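Local coordinates for serine--tRNA ligase (Pyrococcus horikoshii, PDB 2DQ0), which attaches serine to tRNA(Ser), working as a homodimer of the class II synthetase family, and is probably also able to charge tRNA(Sec) with serine, at residues 255-260 / 306-311; 318-323 / 401-406; 213-218 / 273-278. One frame throughout, in Å; residues are numbered along the deposited sequence.

Contact 1 (255-260 / 306-311); sequences HPLAGM and EQFVYS. With SSA (5'-O-(N-(L-seryl)-sulfamoyl)adenosine), chain G.
Y310 OH donates a hydrogen bond of 2.8 Å to L257 O. The phenol oxygen lies in the carbonyl plane and uses a lone pair, with a C=O...O angle of 143°. A258 O is also near the hydroxyl, at 3.2 Å from OH. Both carbonyl oxygens lie at the edge of the Y310 ring, near its plane. CG of Y310 is anti to its own carbonyl carbon, and the long ring then carries the hydroxyl across to the helix carbonyls of L257 and A258. H261 meets the same ring edge-to-face.

F308 packs differently. Its ring lies with one face under the backbone and CB of L257. L257 CB stands 4.2 Å from the ring centroid, a CH-pi contact over the face. The remainder of the leucine slides past the phenylalanine in the opposite direction, and L257 CG lies 4.0 Å from F308 CB. A258 CB meets the far end of the same ring, at CE2 and CZ.

Strand 301-311 is the second strand of the class II motif 2 hairpin, in the largely antiparallel sheet of the catalytic core. Helix 254-259 lies against one side of it, and the two short axes differ in direction by 23°.

The same side of the strand carries E306 to the ligand. CG of E306 is anti to the backbone N (chi1 176°) and the chain bends at chi2, which turns the carboxylate to the seryl group. OE1 accepts from SSA OG at 2.7 Å, and OE2 accepts from SSA N10 at 2.6 Å. The two oxygens thus read the serine hydroxyl and amino group separately. On the helix, P256 O accepts a hydrogen bond from Y187 OH of the second subunit.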
# COMPACT_ATOMS: atom_id res chain seq x y z
N HIS A 255 5.01 -12.92 -1.12
CA HIS A 255 6.27 -12.46 -1.72
C HIS A 255 7.30 -11.89 -0.75
O HIS A 255 8.44 -12.32 -0.78
CB HIS A 255 6.00 -11.46 -2.85
CG HIS A 255 5.18 -12.02 -3.97
ND1 HIS A 255 4.74 -13.33 -3.98
CD2 HIS A 255 4.77 -11.47 -5.13
CE1 HIS A 255 4.09 -13.56 -5.11
NE2 HIS A 255 4.10 -12.45 -5.83
N PRO A 256 6.93 -10.89 0.09
CA PRO A 256 7.93 -10.36 1.03
C PRO A 256 8.31 -11.40 2.10
O PRO A 256 9.42 -11.41 2.62
CB PRO A 256 7.24 -9.13 1.63
CG PRO A 256 5.78 -9.42 1.46
CD PRO A 256 5.72 -10.05 0.09
N LEU A 257 7.36 -12.29 2.39
CA LEU A 257 7.59 -13.38 3.34
C LEU A 257 8.63 -14.36 2.78
O LEU A 257 9.41 -14.93 3.53
CB LEU A 257 6.30 -14.13 3.62
CG LEU A 257 5.65 -14.02 4.99
CD1 LEU A 257 6.35 -12.98 5.87
CD2 LEU A 257 4.17 -13.70 4.77
N ALA A 258 8.64 -14.56 1.46
CA ALA A 258 9.62 -15.46 0.87
C ALA A 258 10.97 -14.75 0.70
O ALA A 258 12.02 -15.34 0.93
CB ALA A 258 9.13 -15.98 -0.48
N GLY A 259 10.95 -13.49 0.31
CA GLY A 259 12.21 -12.80 0.16
C GLY A 259 12.89 -12.59 1.50
O GLY A 259 14.10 -12.38 1.56
N MET A 260 12.12 -12.66 2.59
CA MET A 260 12.65 -12.47 3.94
C MET A 260 13.96 -13.22 4.25
O MET A 260 14.82 -12.71 4.95
CB MET A 260 11.58 -12.85 4.97
CG MET A 260 12.03 -12.75 6.43
SD MET A 260 10.73 -13.24 7.60
CE MET A 260 10.60 -11.79 8.56
N GLU A 306 -1.95 -14.02 5.62
CA GLU A 306 -1.31 -15.10 4.88
C GLU A 306 -0.45 -16.09 5.67
O GLU A 306 0.32 -15.70 6.54
CB GLU A 306 -0.44 -14.47 3.78
CG GLU A 306 0.38 -15.45 2.96
CD GLU A 306 -0.39 -15.98 1.79
OE1 GLU A 306 -1.63 -15.93 1.84
OE2 GLU A 306 0.25 -16.46 0.83
N GLN A 307 -0.57 -17.37 5.32
CA GLN A 307 0.24 -18.43 5.94
C GLN A 307 1.43 -18.69 5.03
O GLN A 307 1.25 -18.86 3.82
CB GLN A 307 -0.52 -19.76 6.03
CG GLN A 307 -1.76 -19.83 6.91
CD GLN A 307 -2.43 -21.18 6.76
OE1 GLN A 307 -3.49 -21.32 6.12
NE2 GLN A 307 -1.81 -22.20 7.33
N PHE A 308 2.63 -18.74 5.58
CA PHE A 308 3.80 -19.06 4.76
C PHE A 308 4.67 -20.01 5.55
O PHE A 308 4.89 -19.83 6.75
CB PHE A 308 4.56 -17.81 4.39
CG PHE A 308 5.62 -18.02 3.34
CD1 PHE A 308 6.86 -18.61 3.66
CD2 PHE A 308 5.41 -17.59 2.02
CE1 PHE A 308 7.85 -18.74 2.70
CE2 PHE A 308 6.39 -17.72 1.05
CZ PHE A 308 7.63 -18.30 1.38
N VAL A 309 5.18 -21.03 4.84
CA VAL A 309 5.98 -22.10 5.42
C VAL A 309 7.28 -22.47 4.71
O VAL A 309 7.35 -22.60 3.48
CB VAL A 309 5.13 -23.40 5.50
CG1 VAL A 309 5.98 -24.56 5.96
CG2 VAL A 309 3.97 -23.19 6.45
N TYR A 310 8.32 -22.65 5.53
CA TYR A 310 9.63 -23.08 5.06
C TYR A 310 9.77 -24.43 5.73
O TYR A 310 9.75 -24.50 6.95
CB TYR A 310 10.75 -22.20 5.59
CG TYR A 310 10.86 -20.81 5.02
CD1 TYR A 310 10.01 -19.79 5.45
CD2 TYR A 310 11.86 -20.50 4.10
CE1 TYR A 310 10.17 -18.48 4.99
CE2 TYR A 310 12.02 -19.19 3.63
CZ TYR A 310 11.18 -18.19 4.08
OH TYR A 310 11.35 -16.89 3.62
N SER A 311 9.90 -25.50 4.95
CA SER A 311 10.06 -26.82 5.55
C SER A 311 11.14 -27.66 4.86
O SER A 311 11.75 -27.24 3.86
CB SER A 311 8.73 -27.60 5.51
OG SER A 311 8.53 -28.21 4.24
N10 SSA G . -0.13 -16.08 -1.71
CA SSA G . -1.23 -16.90 -2.26
CB SSA G . -2.01 -17.57 -1.17
OG SSA G . -2.82 -16.64 -0.43
C9 SSA G . -2.21 -16.10 -3.11
O9 SSA G . -2.14 -14.88 -3.17
N8 SSA G . -3.14 -16.80 -3.78
S1 SSA G . -4.25 -16.04 -4.65
O1S SSA G . -3.52 -15.33 -5.68
O2S SSA G . -5.23 -17.06 -5.01
O5' SSA G . -4.88 -15.01 -3.65
C5' SSA G . -5.45 -15.47 -2.44
C4' SSA G . -6.86 -15.00 -2.28
O4' SSA G . -6.91 -13.56 -2.22
C3' SSA G . -7.87 -15.35 -3.36
O3' SSA G . -8.28 -16.69 -3.20
C2' SSA G . -8.98 -14.39 -2.98
O2' SSA G . -9.69 -14.75 -1.82
C1' SSA G . -8.17 -13.12 -2.71
N9 SSA G . -7.90 -12.32 -3.91
C8 SSA G . -6.98 -12.54 -4.92
N7 SSA G . -7.01 -11.62 -5.85
C5 SSA G . -8.00 -10.74 -5.43
C6 SSA G . -8.53 -9.55 -5.99
N6 SSA G . -8.10 -9.03 -7.14
N1 SSA G . -9.52 -8.90 -5.31
C2 SSA G . -9.94 -9.42 -4.14
N3 SSA G . -9.52 -10.54 -3.51
C4 SSA G . -8.55 -11.16 -4.23

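Contact 2 (318-323 / 401-406); sequences EWHEKI and HTLNST. With SSA (5'-O-(N-(L-seryl)-sulfamoyl)adenosine), chain G.
T406 OG1 acts as donor and acceptor: it donates to SSA OG at 2.8 Å and accepts from the backbone N of S373. CG2 of T406 is anti to the backbone N, and OG1 is anti to the carbonyl carbon (chi1 -47°), which sets the hydroxyl against the seryl group. N404 also meets the ligand, with OD1 3.1 Å from SSA CB. This is a packing contact.

L403 and S405, alternating with them along the strand, face helix 316-333. L403 extends its CD2 branch to the helix backbone at H320 and to the side chains there. CD2 lies 3.5 Å from H320 CB and 4.1 Å from W319 CB. H320 NE2 is hydrogen-bonded to A374 O, and the imidazole stacks with the ring of Y356.

I323 makes the second apolar patch. Its CG1 sits between the backbone N and the carbonyl carbon (chi1 67°), and CD1 then reaches down to the strand. CD1 touches S405 CB at 3.5 Å and N404 O at 3.6 Å. The hydroxyl of S405 turns along its own strand, where OG donates to T406 O at 3.1 Å, tilted from the carbonyl plane. A glycine in place of S405 would probably leave a gap beneath I323 CD1 and T406 O without this donor.

Strand 398-406 leads into helix 410-420, as in class II motif 3. It runs antiparallel to its neighbours 301-311 and 367-376. Helix 316-333 lies over one side of it, nearly parallel at 11° between the short axes, while SSA occupies the side of N404 and T406.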
# COMPACT_ATOMS: atom_id res chain seq x y z
N GLU A 318 3.27 -32.73 3.80
CA GLU A 318 2.47 -32.84 5.00
C GLU A 318 2.01 -31.43 5.41
O GLU A 318 0.88 -31.24 5.88
CB GLU A 318 3.28 -33.47 6.11
CG GLU A 318 2.44 -33.98 7.26
CD GLU A 318 3.29 -34.42 8.43
OE1 GLU A 318 4.41 -34.92 8.18
OE2 GLU A 318 2.83 -34.26 9.58
N TRP A 319 2.90 -30.45 5.24
CA TRP A 319 2.57 -29.07 5.57
C TRP A 319 1.46 -28.55 4.67
O TRP A 319 0.51 -27.90 5.14
CB TRP A 319 3.80 -28.18 5.46
CG TRP A 319 4.47 -28.07 6.78
CD1 TRP A 319 5.69 -28.60 7.13
CD2 TRP A 319 3.88 -27.59 7.98
NE1 TRP A 319 5.88 -28.49 8.49
CE2 TRP A 319 4.78 -27.88 9.04
CE3 TRP A 319 2.66 -26.95 8.28
CZ2 TRP A 319 4.51 -27.55 10.37
CZ3 TRP A 319 2.39 -26.62 9.61
CH2 TRP A 319 3.31 -26.92 10.64
N HIS A 320 1.59 -28.84 3.38
CA HIS A 320 0.62 -28.43 2.39
C HIS A 320 -0.74 -28.84 2.91
O HIS A 320 -1.69 -28.05 2.97
CB HIS A 320 0.87 -29.15 1.07
CG HIS A 320 -0.01 -28.69 -0.06
ND1 HIS A 320 -0.16 -29.40 -1.22
CD2 HIS A 320 -0.75 -27.57 -0.20
CE1 HIS A 320 -0.96 -28.74 -2.04
NE2 HIS A 320 -1.33 -27.62 -1.45
N GLU A 321 -0.82 -30.09 3.31
CA GLU A 321 -2.05 -30.62 3.81
C GLU A 321 -2.53 -29.92 5.08
O GLU A 321 -3.74 -29.84 5.31
CB GLU A 321 -1.86 -32.12 4.03
CG GLU A 321 -3.05 -32.92 3.61
CD GLU A 321 -3.44 -32.70 2.17
OE1 GLU A 321 -2.61 -32.98 1.27
OE2 GLU A 321 -4.59 -32.24 1.95
N LYS A 322 -1.62 -29.41 5.90
CA LYS A 322 -2.05 -28.74 7.12
C LYS A 322 -2.54 -27.31 6.90
O LYS A 322 -3.54 -26.90 7.50
CB LYS A 322 -0.92 -28.69 8.15
CG LYS A 322 -0.44 -30.01 8.69
CD LYS A 322 0.67 -29.74 9.71
CE LYS A 322 1.44 -30.98 10.09
NZ LYS A 322 2.70 -30.65 10.82
N ILE A 323 -1.86 -26.55 6.04
CA ILE A 323 -2.29 -25.19 5.83
C ILE A 323 -3.67 -25.09 5.21
O ILE A 323 -4.47 -24.23 5.63
CB ILE A 323 -1.26 -24.36 5.02
CG1 ILE A 323 -1.16 -24.86 3.59
CG2 ILE A 323 0.08 -24.39 5.72
CD1 ILE A 323 0.03 -24.23 2.86
N HIS A 401 11.84 -26.12 1.12
CA HIS A 401 10.60 -26.13 0.36
C HIS A 401 9.78 -24.99 0.92
O HIS A 401 9.84 -24.71 2.12
CB HIS A 401 9.85 -27.46 0.50
CG HIS A 401 10.26 -28.49 -0.51
ND1 HIS A 401 9.53 -29.63 -0.74
CD2 HIS A 401 11.31 -28.52 -1.37
CE1 HIS A 401 10.11 -30.33 -1.71
NE2 HIS A 401 11.19 -29.68 -2.11
N THR A 402 9.05 -24.30 0.07
CA THR A 402 8.23 -23.20 0.55
C THR A 402 6.78 -23.49 0.24
O THR A 402 6.45 -24.12 -0.76
CB THR A 402 8.61 -21.84 -0.10
OG1 THR A 402 8.38 -21.89 -1.52
CG2 THR A 402 10.05 -21.52 0.17
N LEU A 403 5.91 -23.04 1.14
CA LEU A 403 4.49 -23.19 0.94
C LEU A 403 3.77 -21.91 1.37
O LEU A 403 4.31 -21.11 2.15
CB LEU A 403 3.95 -24.37 1.75
CG LEU A 403 4.38 -25.76 1.27
CD1 LEU A 403 5.72 -26.13 1.89
CD2 LEU A 403 3.32 -26.75 1.68
N ASN A 404 2.58 -21.69 0.82
CA ASN A 404 1.80 -20.52 1.20
C ASN A 404 0.33 -20.86 1.07
O ASN A 404 -0.08 -21.75 0.32
CB ASN A 404 2.16 -19.30 0.35
CG ASN A 404 1.75 -19.44 -1.10
OD1 ASN A 404 0.57 -19.34 -1.43
ND2 ASN A 404 2.72 -19.67 -1.96
N SER A 405 -0.47 -20.14 1.83
CA SER A 405 -1.89 -20.36 1.80
C SER A 405 -2.62 -19.21 2.42
O SER A 405 -2.20 -18.62 3.42
CB SER A 405 -2.26 -21.64 2.55
OG SER A 405 -3.66 -21.84 2.60
N THR A 406 -3.74 -18.88 1.80
CA THR A 406 -4.56 -17.83 2.32
C THR A 406 -5.06 -18.31 3.68
O THR A 406 -5.34 -19.50 3.85
CB THR A 406 -5.81 -17.64 1.45
OG1 THR A 406 -5.43 -17.59 0.07
CG2 THR A 406 -6.55 -16.36 1.83
N10 SSA G . -0.13 -16.08 -1.71
CA SSA G . -1.23 -16.90 -2.26
CB SSA G . -2.01 -17.57 -1.17
OG SSA G . -2.82 -16.64 -0.43
C9 SSA G . -2.21 -16.10 -3.11
O9 SSA G . -2.14 -14.88 -3.17
N8 SSA G . -3.14 -16.80 -3.78
S1 SSA G . -4.25 -16.04 -4.65
O1S SSA G . -3.52 -15.33 -5.68
O2S SSA G . -5.23 -17.06 -5.01
O5' SSA G . -4.88 -15.01 -3.65
C5' SSA G . -5.45 -15.47 -2.44
C4' SSA G . -6.86 -15.00 -2.28
O4' SSA G . -6.91 -13.56 -2.22
C3' SSA G . -7.87 -15.35 -3.36
O3' SSA G . -8.28 -16.69 -3.20
C2' SSA G . -8.98 -14.39 -2.98
O2' SSA G . -9.69 -14.75 -1.82
C1' SSA G . -8.17 -13.12 -2.71
N9 SSA G . -7.90 -12.32 -3.91
C8 SSA G . -6.98 -12.54 -4.92
N7 SSA G . -7.01 -11.62 -5.85
C5 SSA G . -8.00 -10.74 -5.43
C6 SSA G . -8.53 -9.55 -5.99
N6 SSA G . -8.10 -9.03 -7.14
N1 SSA G . -9.52 -8.90 -5.31
C2 SSA G . -9.94 -9.42 -4.14
N3 SSA G . -9.52 -10.54 -3.51
C4 SSA G . -8.55 -11.16 -4.23

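Contact 3 (213-218 / 273-278); sequences TPVIPP and LLYVGV
T213 grips L274 O twice, through its backbone N at 2.9 Å and through OG1 at 2.8 Å. The two donors reach the oxygen from opposite faces of its carbonyl plane. They begin a parallel strand pair between 213-216 and 273-278. Strand 213-216, following helix 190-209 and running into prolines, is consistent with motif 1 of class II synthetases, which builds the dimer interface. Strand 273-282 is the first strand of motif 2.

Y275 can be followed outward from its backbone. CB lies 4.1 Å from V215 CG1. CG is anti to the carbonyl carbon (chi1 -63°), which lays the ring beside T213, with both side chains pointing the same way. On the ring, CD1 is 3.3 Å from T213 OG1 and also packs on V215 CG1. CE1 stays near the same threonine oxygen. CZ packs on M260, and at the tip OH is hydrogen-bonded to H261 NE2. Y275, T213 and V215 thus share one face of the sheet.

P214 and V276 occupy the other face. P214 CB and V276 CG1 meet at 4.1 Å, and helix 190-209 covers them through I208 and L204. G277 pairs with V215, the two strands coming close together there.

The second subunit extends the sheet: V215 and I216 pair antiparallel with one of its strands, and P217 O accepts from Q301 NE2 of that chain.

The backbone bonds straddle Y275 and G277. V276 N donates to T213 O, and V215 N donates to V276 O. V215 O closes the series: it takes the N-H of V278 at 3.1 Å, nearly along the C=O axis (171°), while G277 CA makes a CH...O contact with the same oxygen.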
# COMPACT_ATOMS: atom_id res chain seq x y z
N THR A 213 4.51 -17.32 13.76
CA THR A 213 4.98 -16.01 14.23
C THR A 213 4.34 -14.95 13.33
O THR A 213 4.48 -14.95 12.10
CB THR A 213 6.56 -15.90 14.21
OG1 THR A 213 7.09 -16.67 13.13
CG2 THR A 213 7.15 -16.45 15.52
N PRO A 214 3.58 -14.05 13.94
CA PRO A 214 2.93 -13.01 13.14
C PRO A 214 3.87 -11.95 12.59
O PRO A 214 4.82 -11.54 13.25
CB PRO A 214 1.87 -12.44 14.11
CG PRO A 214 2.51 -12.60 15.43
CD PRO A 214 3.16 -13.98 15.35
N VAL A 215 3.61 -11.50 11.38
CA VAL A 215 4.44 -10.48 10.79
C VAL A 215 3.73 -9.48 9.89
O VAL A 215 2.77 -9.82 9.20
CB VAL A 215 5.63 -11.13 10.06
CG1 VAL A 215 5.23 -12.50 9.59
CG2 VAL A 215 6.10 -10.27 8.89
N ILE A 216 4.18 -8.24 9.97
CA ILE A 216 3.72 -7.16 9.12
C ILE A 216 4.97 -6.89 8.26
O ILE A 216 5.95 -6.32 8.72
CB ILE A 216 3.35 -5.89 9.91
CG1 ILE A 216 2.04 -6.11 10.68
CG2 ILE A 216 3.24 -4.70 8.95
CD1 ILE A 216 1.70 -4.99 11.65
N PRO A 217 4.96 -7.31 7.00
CA PRO A 217 6.10 -7.12 6.10
C PRO A 217 6.13 -5.78 5.39
O PRO A 217 5.25 -4.95 5.59
CB PRO A 217 5.89 -8.22 5.08
CG PRO A 217 4.37 -8.07 4.87
CD PRO A 217 3.87 -8.03 6.31
N PRO A 218 7.17 -5.54 4.58
CA PRO A 218 7.23 -4.28 3.83
C PRO A 218 6.11 -4.46 2.79
O PRO A 218 5.82 -5.58 2.39
CB PRO A 218 8.62 -4.33 3.19
CG PRO A 218 9.42 -5.05 4.19
CD PRO A 218 8.50 -6.18 4.62
N LEU A 273 9.94 -23.01 9.51
CA LEU A 273 9.78 -21.61 9.92
C LEU A 273 8.34 -21.32 9.57
O LEU A 273 7.94 -21.45 8.41
CB LEU A 273 10.71 -20.70 9.11
CG LEU A 273 12.22 -20.92 9.25
CD1 LEU A 273 12.96 -19.85 8.45
CD2 LEU A 273 12.63 -20.85 10.70
N LEU A 274 7.55 -20.94 10.56
CA LEU A 274 6.14 -20.66 10.30
C LEU A 274 5.75 -19.19 10.42
O LEU A 274 5.80 -18.58 11.50
CB LEU A 274 5.27 -21.51 11.23
CG LEU A 274 5.67 -22.99 11.28
CD1 LEU A 274 4.94 -23.60 12.46
CD2 LEU A 274 5.35 -23.73 9.96
N TYR A 275 5.34 -18.61 9.30
CA TYR A 275 4.93 -17.22 9.32
C TYR A 275 3.48 -16.99 8.94
O TYR A 275 2.92 -17.65 8.06
CB TYR A 275 5.83 -16.41 8.38
CG TYR A 275 7.27 -16.40 8.81
CD1 TYR A 275 7.67 -15.75 9.98
CD2 TYR A 275 8.25 -17.01 8.03
CE1 TYR A 275 9.00 -15.71 10.36
CE2 TYR A 275 9.59 -16.97 8.40
CZ TYR A 275 9.96 -16.32 9.56
OH TYR A 275 11.29 -16.26 9.89
N VAL A 276 2.87 -16.04 9.62
CA VAL A 276 1.52 -15.63 9.30
C VAL A 276 1.58 -14.12 9.17
O VAL A 276 1.70 -13.40 10.16
CB VAL A 276 0.49 -16.05 10.37
CG1 VAL A 276 0.98 -15.68 11.79
CG2 VAL A 276 -0.83 -15.39 10.06
N GLY A 277 1.54 -13.63 7.93
CA GLY A 277 1.59 -12.20 7.70
C GLY A 277 0.24 -11.57 7.44
O GLY A 277 -0.73 -12.26 7.09
N VAL A 278 0.18 -10.25 7.64
CA VAL A 278 -1.01 -9.44 7.39
C VAL A 278 -0.47 -8.34 6.51
O VAL A 278 0.63 -7.85 6.74
CB VAL A 278 -1.56 -8.68 8.62
CG1 VAL A 278 -3.03 -8.36 8.42
CG2 VAL A 278 -1.31 -9.43 9.87

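All three contacts are mostly buried and share one sheet. Strand 301-311 of contact 1 is its common member: it pairs antiparallel with 273-282 of contact 3 and with 398-406 of contact 2. Contacts 1 and 2 each lay a helix on a strand and both touch SSA. Apolar packing dominates their seams; contact 1 adds one tyrosine-to-carbonyl bond across the seam, contact 2 none, and E306 and T406 hold the ligand. The centre of contact 3 is about 16 Å from the chain centre, against about 10 and 11 Å for those of contacts 1 and 2. It joins two strands through backbone bonds, keeps partly exposed residues, and meets the second subunit, as does contact 1 but not contact 2.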